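Local coordinates for conserved protein (PDB 2WNY), which is of unknown function but belongs to the DUF54 family, is encoded in the exosome superoperon and probably binds RNA, at residues R5-M16 against D114-A124; G36-A44 against P51-L59. The protein carries 1 engineered substitution. One frame throughout, in Å; residues are numbered along the deposited sequence.

In the fold
Two pairings within one antiparallel sheet show how a long-range contact can enclose a local one. From the N terminus, 5-16 enters as the strand that later lies between both partners. The chain then passes through helix 23-30 and reaches 36-44, which turns back within a few residues onto 51-59: contact 2, a beta hairpin at one margin of the sheet. Only after helix 62-76, strand 92-98 and helix 99-103 does 114-124 arrive beside 5-16 and close contact 1, so the hairpin falls wholly within that larger loop. Strand 51-59 pairs with strand 8-17, for instance through Leu55 N and Leu15 O, joining the two contacts side by side.

Contact 1: R5-M16 against D114-A124. Engineered in segment 5-16: Cys14 (natural residue Arg).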
loop_
_atom_site.group_PDB
_atom_site.type_symbol
_atom_site.label_atom_id
_atom_site.label_comp_id
_atom_site.label_asym_id
_atom_site.label_seq_id
_atom_site.Cartn_x
_atom_site.Cartn_y
_atom_site.Cartn_z
ATOM N N ARG A 5 0.546 -20.173 4.412
ATOM C CA ARG A 5 1.373 -19.052 4.838
ATOM C C ARG A 5 0.517 -17.818 5.007
ATOM O O ARG A 5 -0.421 -17.572 4.226
ATOM C CB ARG A 5 2.500 -18.770 3.842
ATOM C CG ARG A 5 3.570 -19.858 3.796
ATOM C CD ARG A 5 4.672 -19.511 2.812
ATOM N NE ARG A 5 5.483 -20.687 2.497
ATOM C CZ ARG A 5 6.431 -21.191 3.286
ATOM N NH1 ARG A 5 6.711 -20.627 4.459
ATOM N NH2 ARG A 5 7.100 -22.268 2.901
ATOM N N ASP A 6 0.847 -17.033 6.025
ATOM C CA ASP A 6 0.175 -15.767 6.218
ATOM C C ASP A 6 0.559 -14.757 5.131
ATOM O O ASP A 6 -0.277 -13.953 4.719
ATOM C CB ASP A 6 0.439 -15.227 7.633
ATOM C CG ASP A 6 -0.424 -15.923 8.703
ATOM O OD1 ASP A 6 -1.246 -16.828 8.368
ATOM O OD2 ASP A 6 -0.285 -15.547 9.894
ATOM N N MET A 7 1.809 -14.834 4.662
ATOM C CA MET A 7 2.378 -13.955 3.609
ATOM C C MET A 7 2.580 -12.536 4.117
ATOM O O MET A 7 3.700 -12.007 4.064
ATOM C CB MET A 7 1.524 -13.910 2.334
ATOM C CG MET A 7 1.283 -15.256 1.694
ATOM S SD MET A 7 0.670 -15.018 0.005
ATOM C CE MET A 7 0.511 -16.742 -0.486
ATOM N N ILE A 8 1.491 -11.925 4.578
ATOM C CA ILE A 8 1.543 -10.599 5.180
ATOM C C ILE A 8 0.667 -10.588 6.437
ATOM O O ILE A 8 -0.361 -11.279 6.517
ATOM C CB ILE A 8 1.131 -9.456 4.185
ATOM C CG1 ILE A 8 -0.322 -9.628 3.708
ATOM C CG2 ILE A 8 2.080 -9.401 3.020
ATOM C CD1 ILE A 8 -0.857 -8.462 2.891
ATOM N N HIS A 9 1.096 -9.837 7.439
ATOM C CA HIS A 9 0.370 -9.800 8.719
ATOM C C HIS A 9 -0.758 -8.787 8.676
ATOM O O HIS A 9 -1.885 -9.027 9.138
ATOM C CB HIS A 9 1.350 -9.474 9.839
ATOM C CG HIS A 9 2.307 -10.584 10.124
ATOM N ND1 HIS A 9 1.888 -11.837 10.517
ATOM C CD2 HIS A 9 3.659 -10.632 10.089
ATOM C CE1 HIS A 9 2.941 -12.615 10.701
ATOM N NE2 HIS A 9 4.029 -11.904 10.459
ATOM N N ASN A 10 -0.440 -7.636 8.103
ATOM C CA ASN A 10 -1.383 -6.531 8.038
ATOM C C ASN A 10 -0.881 -5.524 7.003
ATOM O O ASN A 10 0.277 -5.609 6.553
ATOM C CB ASN A 10 -1.550 -5.902 9.428
ATOM C CG ASN A 10 -0.279 -5.217 9.926
ATOM O OD1 ASN A 10 0.189 -4.261 9.319
ATOM N ND2 ASN A 10 0.271 -5.702 11.033
ATOM N N ILE A 11 -1.743 -4.588 6.619
ATOM C CA ILE A 11 -1.337 -3.478 5.748
ATOM C C ILE A 11 -1.834 -2.191 6.386
ATOM O O ILE A 11 -3.035 -2.084 6.714
ATOM C CB ILE A 11 -1.986 -3.561 4.348
ATOM C CG1 ILE A 11 -1.710 -4.915 3.697
ATOM C CG2 ILE A 11 -1.460 -2.422 3.453
ATOM C CD1 ILE A 11 -2.214 -5.034 2.273
ATOM N N SER A 12 -0.919 -1.249 6.597
ATOM C CA SER A 12 -1.292 0.107 6.978
ATOM C C SER A 12 -1.345 0.898 5.670
ATOM O O SER A 12 -0.511 0.678 4.778
ATOM C CB SER A 12 -0.261 0.732 7.913
ATOM O OG SER A 12 -0.276 0.123 9.184
ATOM N N TYR A 13 -2.317 1.797 5.547
ATOM C CA TYR A 13 -2.397 2.635 4.348
ATOM C C TYR A 13 -2.694 4.069 4.721
ATOM O O TYR A 13 -3.315 4.359 5.772
ATOM C CB TYR A 13 -3.402 2.083 3.320
ATOM C CG TYR A 13 -4.829 2.091 3.809
ATOM C CD1 TYR A 13 -5.611 3.252 3.725
ATOM C CD2 TYR A 13 -5.396 0.952 4.361
ATOM C CE1 TYR A 13 -6.913 3.274 4.190
ATOM C CE2 TYR A 13 -6.685 0.967 4.825
ATOM C CZ TYR A 13 -7.446 2.127 4.725
ATOM O OH TYR A 13 -8.730 2.133 5.183
ATOM N N CYS A 14 -2.201 4.967 3.872
ATOM C CA CYS A 14 -2.375 6.379 4.045
ATOM C C CYS A 14 -2.563 7.023 2.661
ATOM O O CYS A 14 -1.834 6.692 1.729
ATOM C CB CYS A 14 -1.107 6.926 4.727
ATOM S SG CYS A 14 -1.230 8.594 5.140
ATOM N N LEU A 15 -3.522 7.937 2.518
ATOM C CA LEU A 15 -3.586 8.794 1.294
ATOM C C LEU A 15 -4.281 10.088 1.630
ATOM O O LEU A 15 -4.877 10.217 2.713
ATOM C CB LEU A 15 -4.170 8.094 0.055
ATOM C CG LEU A 15 -5.655 7.750 -0.070
ATOM C CD1 LEU A 15 -5.943 7.368 -1.510
ATOM C CD2 LEU A 15 -6.060 6.643 0.900
ATOM N N MET A 16 -4.128 11.072 0.749
ATOM C CA MET A 16 -4.508 12.425 1.079
ATOM C C MET A 16 -5.592 12.916 0.162
ATOM O O MET A 16 -5.685 12.496 -1.000
ATOM C CB MET A 16 -3.285 13.350 1.009
ATOM C CG MET A 16 -1.995 12.562 0.989
ATOM S SD MET A 16 -0.701 13.249 1.985
ATOM C CE MET A 16 -0.910 12.215 3.426
ATOM N N ASP A 114 2.043 12.508 -5.057
ATOM C CA ASP A 114 0.747 12.182 -4.485
ATOM C C ASP A 114 0.466 10.710 -4.677
ATOM O O ASP A 114 0.157 10.225 -5.806
ATOM C CB ASP A 114 -0.348 13.036 -5.113
ATOM C CG ASP A 114 -1.560 13.184 -4.215
ATOM O OD1 ASP A 114 -1.478 12.891 -2.992
ATOM O OD2 ASP A 114 -2.598 13.615 -4.748
ATOM N N ALA A 115 0.586 9.984 -3.573
ATOM C CA ALA A 115 0.490 8.546 -3.660
ATOM C C ALA A 115 -0.424 7.930 -2.617
ATOM O O ALA A 115 -0.795 8.566 -1.621
ATOM C CB ALA A 115 1.889 7.919 -3.586
ATOM N N ILE A 116 -0.788 6.686 -2.882
ATOM C CA ILE A 116 -1.384 5.820 -1.895
ATOM C C ILE A 116 -0.210 5.112 -1.212
ATOM O O ILE A 116 0.523 4.363 -1.859
ATOM C CB ILE A 116 -2.322 4.805 -2.560
ATOM C CG1 ILE A 116 -3.366 5.553 -3.416
ATOM C CG2 ILE A 116 -3.001 3.924 -1.487
ATOM C CD1 ILE A 116 -4.489 4.692 -3.940
ATOM N N HIS A 117 0.001 5.386 0.076
ATOM C CA HIS A 117 1.175 4.831 0.748
ATOM C C HIS A 117 0.736 3.553 1.452
ATOM O O HIS A 117 -0.179 3.591 2.276
ATOM C CB HIS A 117 1.741 5.791 1.804
ATOM C CG HIS A 117 2.293 7.075 1.254
ATOM N ND1 HIS A 117 1.505 8.037 0.652
ATOM C CD2 HIS A 117 3.551 7.586 1.280
ATOM C CE1 HIS A 117 2.260 9.061 0.290
ATOM N NE2 HIS A 117 3.503 8.813 0.659
ATOM N N LEU A 118 1.391 2.445 1.143
ATOM C CA LEU A 118 1.166 1.198 1.879
ATOM C C LEU A 118 2.387 0.816 2.713
ATOM O O LEU A 118 3.540 0.859 2.234
ATOM C CB LEU A 118 0.813 0.071 0.921
ATOM C CG LEU A 118 -0.227 0.409 -0.153
ATOM C CD1 LEU A 118 -0.275 -0.701 -1.184
ATOM C CD2 LEU A 118 -1.590 0.635 0.453
ATOM N N LYS A 119 2.143 0.505 3.977
ATOM C CA LYS A 119 3.169 -0.097 4.820
ATOM C C LYS A 119 2.718 -1.538 5.028
ATOM O O LYS A 119 1.773 -1.813 5.782
ATOM C CB LYS A 119 3.309 0.649 6.145
ATOM C CG LYS A 119 4.352 0.048 7.090
ATOM C CD LYS A 119 4.514 0.860 8.371
ATOM C CE LYS A 119 3.562 0.404 9.482
ATOM N NZ LYS A 119 3.777 -1.022 9.888
ATOM N N ILE A 120 3.367 -2.448 4.324
ATOM C CA ILE A 120 2.966 -3.850 4.334
ATOM C C ILE A 120 3.848 -4.679 5.296
ATOM O O ILE A 120 5.049 -4.878 5.045
ATOM C CB ILE A 120 3.021 -4.462 2.913
ATOM C CG1 ILE A 120 2.172 -3.661 1.920
ATOM C CG2 ILE A 120 2.528 -5.949 2.948
ATOM C CD1 ILE A 120 2.481 -3.978 0.426
ATOM N N LYS A 121 3.248 -5.167 6.388
ATOM C CA LYS A 121 3.966 -6.032 7.334
ATOM C C LYS A 121 4.078 -7.463 6.788
ATOM O O LYS A 121 3.147 -8.269 6.878
ATOM C CB LYS A 121 3.336 -6.013 8.737
ATOM C CG LYS A 121 4.245 -6.641 9.833
ATOM C CD LYS A 121 3.632 -6.480 11.207
ATOM C CE LYS A 121 4.430 -7.234 12.259
ATOM N NZ LYS A 121 3.751 -7.141 13.574
ATOM N N VAL A 122 5.246 -7.765 6.237
ATOM C CA VAL A 122 5.510 -9.038 5.611
ATOM C C VAL A 122 5.760 -10.103 6.673
ATOM O O VAL A 122 6.503 -9.875 7.634
ATOM C CB VAL A 122 6.703 -8.931 4.633
ATOM C CG1 VAL A 122 7.090 -10.303 4.044
ATOM C CG2 VAL A 122 6.378 -7.915 3.526
ATOM N N GLU A 123 5.101 -11.248 6.512
ATOM C CA GLU A 123 5.384 -12.417 7.348
ATOM C C GLU A 123 6.851 -12.764 7.191
ATOM O O GLU A 123 7.311 -13.095 6.083
ATOM C CB GLU A 123 4.512 -13.604 6.946
ATOM C CG GLU A 123 4.617 -14.800 7.878
ATOM C CD GLU A 123 3.838 -16.004 7.357
ATOM O OE1 GLU A 123 3.676 -16.154 6.122
ATOM O OE2 GLU A 123 3.385 -16.809 8.191
ATOM N N ALA A 124 7.594 -12.652 8.291
ATOM C CA ALA A 124 9.033 -12.853 8.269
ATOM C C ALA A 124 9.559 -13.166 9.665
ATOM O O ALA A 124 9.321 -12.431 10.623
ATOM C CB ALA A 124 9.729 -11.626 7.688
HETATM O O HOH W 1 2.124 -15.831 11.110
HETATM O O HOH W 2 5.955 -13.378 3.657
HETATM O O HOH W 3 1.781 -2.299 8.578
HETATM O O HOH W 4 -2.281 10.744 -1.419
#
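Glu123 turns its carboxylate back over the start of the other segment, where OE1 accepts the backbone N of Met7 at 2.7 Å, a donor standing well above the carboxylate plane. OE2 takes a weak bond from Asp6 N, and a water donates to Asp6 OD2 and, weakly, to Glu123 OE2, bridging two like charges whose oxygens OD2 and OE2 lie 4.2 Å apart. The extended Glu123 chain, CG anti to the backbone N (chi1 -173°), carries the group across to this turn, while its CB lies over one face of the His9 ring. An alanine here would lack the carboxylate and is likely to leave Met7 N without this acceptor and the turn at Asp6 less firmly held.

Beyond the corner at His9, whose N meets Lys121 O at 2.6 Å almost in line with the carbonyl, the segments become neighbouring antiparallel strands of the six-stranded sheet. Ser12 with Lys119 and Cys14, an engineered residue, with His117 each exchange two backbone bonds, such as Ser12 O with Lys119 N at 2.8 Å. On the face of these pairs, one water donates to Asn10 OD1 and Lys119 O and accepts from Ser12 OG and Lys119 NZ; bends at the third and fourth torsions of Lys119 (90° and 61°) curl NZ back to it. On the other face Ile8 CG2 presses on Ile120 CG2 at a tight 3.5 Å, with helix 62-76 packed against Ile8. Near the far end, a water accepts from Met16 N and donates to Asp114 OD1 and Ala115 O, while Asp114 OD2 forms a salt bridge with Lys99.

Contact 2: G36-A44 against P51-L59; sequences GATPERESA and PITVLRGRL
Glu42 OE1 is gripped twice by the guanidinium of Arg56: NE donates to it at 2.7 Å, nearly along the C-O axis of the carboxylate, and NH2 adds a weak bond at 3.1 Å. The oxygen sits at the edge of the guanidinium, near its plane, but the carboxylate is turned almost perpendicular to that plane (89°), and a single oxygen serves NE and NH2. This salt bridge links the two strands of a beta hairpin, 40-44 and 51-59, which run antiparallel.

Val54 lies directly across from Glu42 on the same face, and the salt bridge is diagonal to this pair. The Glu42 side chain runs alongside Val54, with CG beside Val54 CB, and farther along the face Ala44 CB meets Val54 CG2 at 3.8 Å. Beneath these side chains the hydrogen-bonded pairs Glu40 with Arg56, Glu42 with Val54 and Ala44 with Ile52 supply six backbone bonds, among them Val54 N to Glu42 O at 2.6 Å.

The opposite face is shared by an apolar patch and a charged end. Pro39 CB rests against Leu55 CB at 3.6 Å, the two side chains pointing the same way. Helix 23-30 covers this side, with Leu30 on Pro39 and Val26 on Leu55, while Arg41, in one of its two modelled conformers, has Leu55 CD2 over one face of its guanidinium and finds a countercharge for NH2 in Glu23. Toward the open end of the hairpin, a water accepts from Arg58 N at 3.2 Å and donates to Glu40 OE2 at 3.1 Å.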
loop_
_atom_site.group_PDB
_atom_site.type_symbol
_atom_site.label_atom_id
_atom_site.label_comp_id
_atom_site.label_asym_id
_atom_site.label_seq_id
_atom_site.Cartn_x
_atom_site.Cartn_y
_atom_site.Cartn_z
ATOM N N GLY A 36 -12.986 -2.471 -0.314
ATOM C CA GLY A 36 -13.632 -2.487 0.986
ATOM C C GLY A 36 -12.921 -1.680 2.051
ATOM O O GLY A 36 -13.400 -1.611 3.184
ATOM N N ALA A 37 -11.789 -1.054 1.723
ATOM C CA ALA A 37 -11.110 -0.282 2.756
ATOM C C ALA A 37 -12.048 0.816 3.251
ATOM O O ALA A 37 -12.744 1.460 2.465
ATOM C CB ALA A 37 -9.780 0.309 2.236
ATOM N N THR A 38 -12.099 0.995 4.560
ATOM C CA THR A 38 -12.914 2.059 5.128
ATOM C C THR A 38 -11.994 2.871 6.021
ATOM O O THR A 38 -11.783 2.521 7.181
ATOM C CB THR A 38 -14.128 1.520 5.911
ATOM O OG1 THR A 38 -13.676 0.641 6.948
ATOM C CG2 THR A 38 -15.073 0.764 4.979
ATOM N N PRO A 39 -11.392 3.925 5.456
ATOM C CA PRO A 39 -10.380 4.680 6.172
ATOM C C PRO A 39 -10.956 5.571 7.253
ATOM O O PRO A 39 -12.129 5.996 7.177
ATOM C CB PRO A 39 -9.733 5.541 5.072
ATOM C CG PRO A 39 -10.752 5.605 3.986
ATOM C CD PRO A 39 -11.551 4.365 4.053
ATOM N N GLU A 40 -10.150 5.809 8.277
ATOM C CA GLU A 40 -10.443 6.849 9.254
ATOM C C GLU A 40 -10.023 8.155 8.604
ATOM O O GLU A 40 -9.132 8.163 7.749
ATOM C CB GLU A 40 -9.671 6.625 10.561
ATOM C CG GLU A 40 -10.551 6.139 11.691
ATOM C CD GLU A 40 -9.899 5.048 12.503
ATOM O OE1 GLU A 40 -9.593 5.300 13.691
ATOM O OE2 GLU A 40 -9.685 3.944 11.947
ATOM N N ARG A 41 -10.674 9.239 9.011
ATOM C CA ARG A 41 -10.398 10.555 8.469
ATOM C C ARG A 41 -9.671 11.375 9.514
ATOM O O ARG A 41 -9.984 11.294 10.703
ATOM C CB ARG A 41 -11.702 11.273 8.128
ATOM C CG ARG A 41 -12.682 10.433 7.357
ATOM C CD ARG A 41 -13.865 11.252 6.875
ATOM N NE ARG A 41 -14.246 10.776 5.554
ATOM C CZ ARG A 41 -14.576 9.514 5.296
ATOM N NH1 ARG A 41 -14.587 8.619 6.273
ATOM N NH2 ARG A 41 -14.900 9.150 4.067
ATOM N N GLU A 42 -8.708 12.176 9.079
ATOM C CA GLU A 42 -8.125 13.149 9.995
ATOM C C GLU A 42 -7.648 14.347 9.206
ATOM O O GLU A 42 -7.110 14.194 8.106
ATOM C CB GLU A 42 -7.027 12.513 10.876
ATOM C CG GLU A 42 -5.589 12.857 10.504
ATOM C CD GLU A 42 -4.567 12.055 11.293
ATOM O OE1 GLU A 42 -3.714 11.388 10.660
ATOM O OE2 GLU A 42 -4.617 12.089 12.541
ATOM N N SER A 43 -7.839 15.534 9.773
ATOM C CA SER A 43 -7.407 16.759 9.135
ATOM C C SER A 43 -5.898 16.909 9.349
ATOM O O SER A 43 -5.395 16.612 10.434
ATOM C CB SER A 43 -8.181 17.943 9.723
ATOM O OG SER A 43 -7.701 19.171 9.226
ATOM N N ALA A 44 -5.180 17.334 8.308
ATOM C CA ALA A 44 -3.726 17.536 8.394
ATOM C C ALA A 44 -3.302 18.579 7.377
ATOM O O ALA A 44 -4.146 19.226 6.759
ATOM C CB ALA A 44 -2.952 16.215 8.178
ATOM N N PRO A 51 -4.141 22.245 3.297
ATOM C CA PRO A 51 -4.922 21.445 4.233
ATOM C C PRO A 51 -5.434 20.226 3.505
ATOM O O PRO A 51 -5.849 20.315 2.343
ATOM C CB PRO A 51 -6.072 22.369 4.654
ATOM C CG PRO A 51 -6.119 23.458 3.619
ATOM C CD PRO A 51 -4.817 23.493 2.896
ATOM N N ILE A 52 -5.343 19.085 4.166
ATOM C CA ILE A 52 -5.790 17.827 3.580
ATOM C C ILE A 52 -6.625 17.072 4.594
ATOM O O ILE A 52 -6.563 17.339 5.811
ATOM C CB ILE A 52 -4.613 16.924 3.169
ATOM C CG1 ILE A 52 -3.694 16.640 4.375
ATOM C CG2 ILE A 52 -3.827 17.561 2.007
ATOM C CD1 ILE A 52 -2.568 15.617 4.103
ATOM N N THR A 53 -7.431 16.151 4.088
ATOM C CA THR A 53 -7.917 15.076 4.907
ATOM C C THR A 53 -6.958 13.937 4.647
ATOM O O THR A 53 -6.674 13.612 3.500
ATOM C CB THR A 53 -9.334 14.633 4.517
ATOM O OG1 THR A 53 -10.224 15.720 4.730
ATOM C CG2 THR A 53 -9.787 13.480 5.410
ATOM N N VAL A 54 -6.440 13.351 5.717
ATOM C CA VAL A 54 -5.685 12.101 5.579
ATOM C C VAL A 54 -6.661 10.953 5.768
ATOM O O VAL A 54 -7.415 10.936 6.745
ATOM C CB VAL A 54 -4.537 12.007 6.626
ATOM C CG1 VAL A 54 -3.983 10.591 6.707
ATOM C CG2 VAL A 54 -3.440 12.968 6.259
ATOM N N LEU A 55 -6.656 10.020 4.822
ATOM C CA LEU A 55 -7.412 8.777 4.950
ATOM C C LEU A 55 -6.436 7.683 5.326
ATOM O O LEU A 55 -5.538 7.368 4.549
ATOM C CB LEU A 55 -8.101 8.429 3.618
ATOM C CG LEU A 55 -9.044 9.534 3.115
ATOM C CD1 LEU A 55 -9.430 9.266 1.634
ATOM C CD2 LEU A 55 -10.299 9.661 3.997
ATOM N N ARG A 56 -6.605 7.133 6.519
ATOM C CA ARG A 56 -5.711 6.125 7.072
ATOM C C ARG A 56 -6.463 4.865 7.512
ATOM O O ARG A 56 -7.629 4.918 7.898
ATOM C CB ARG A 56 -5.036 6.682 8.321
ATOM C CG ARG A 56 -3.801 7.475 8.116
ATOM C CD ARG A 56 -3.200 7.811 9.495
ATOM N NE ARG A 56 -2.640 9.163 9.547
ATOM C CZ ARG A 56 -1.352 9.469 9.396
ATOM N NH1 ARG A 56 -0.448 8.517 9.179
ATOM N NH2 ARG A 56 -0.970 10.738 9.458
ATOM N N GLY A 57 -5.768 3.736 7.505
ATOM C CA GLY A 57 -6.330 2.508 8.043
ATOM C C GLY A 57 -5.220 1.523 8.305
ATOM O O GLY A 57 -4.095 1.662 7.790
ATOM N N ARG A 58 -5.531 0.566 9.164
ATOM C CA ARG A 58 -4.718 -0.624 9.351
ATOM C C ARG A 58 -5.670 -1.787 9.154
ATOM O O ARG A 58 -6.696 -1.931 9.857
ATOM C CB ARG A 58 -4.038 -0.640 10.720
ATOM C CG ARG A 58 -2.903 -1.663 10.826
ATOM C CD ARG A 58 -2.428 -1.755 12.259
ATOM N NE ARG A 58 -1.963 -3.093 12.638
ATOM C CZ ARG A 58 -2.719 -4.197 12.668
ATOM N NH1 ARG A 58 -3.999 -4.168 12.301
ATOM N NH2 ARG A 58 -2.181 -5.350 13.052
ATOM N N LEU A 59 -5.354 -2.575 8.136
ATOM C CA LEU A 59 -6.196 -3.655 7.702
ATOM C C LEU A 59 -5.527 -4.974 8.093
ATOM O O LEU A 59 -4.350 -5.177 7.792
ATOM C CB LEU A 59 -6.314 -3.568 6.182
ATOM C CG LEU A 59 -6.971 -4.754 5.489
ATOM C CD1 LEU A 59 -8.479 -4.561 5.486
ATOM C CD2 LEU A 59 -6.423 -4.896 4.070
HETATM O O HOH W 5 -7.898 1.664 10.954
#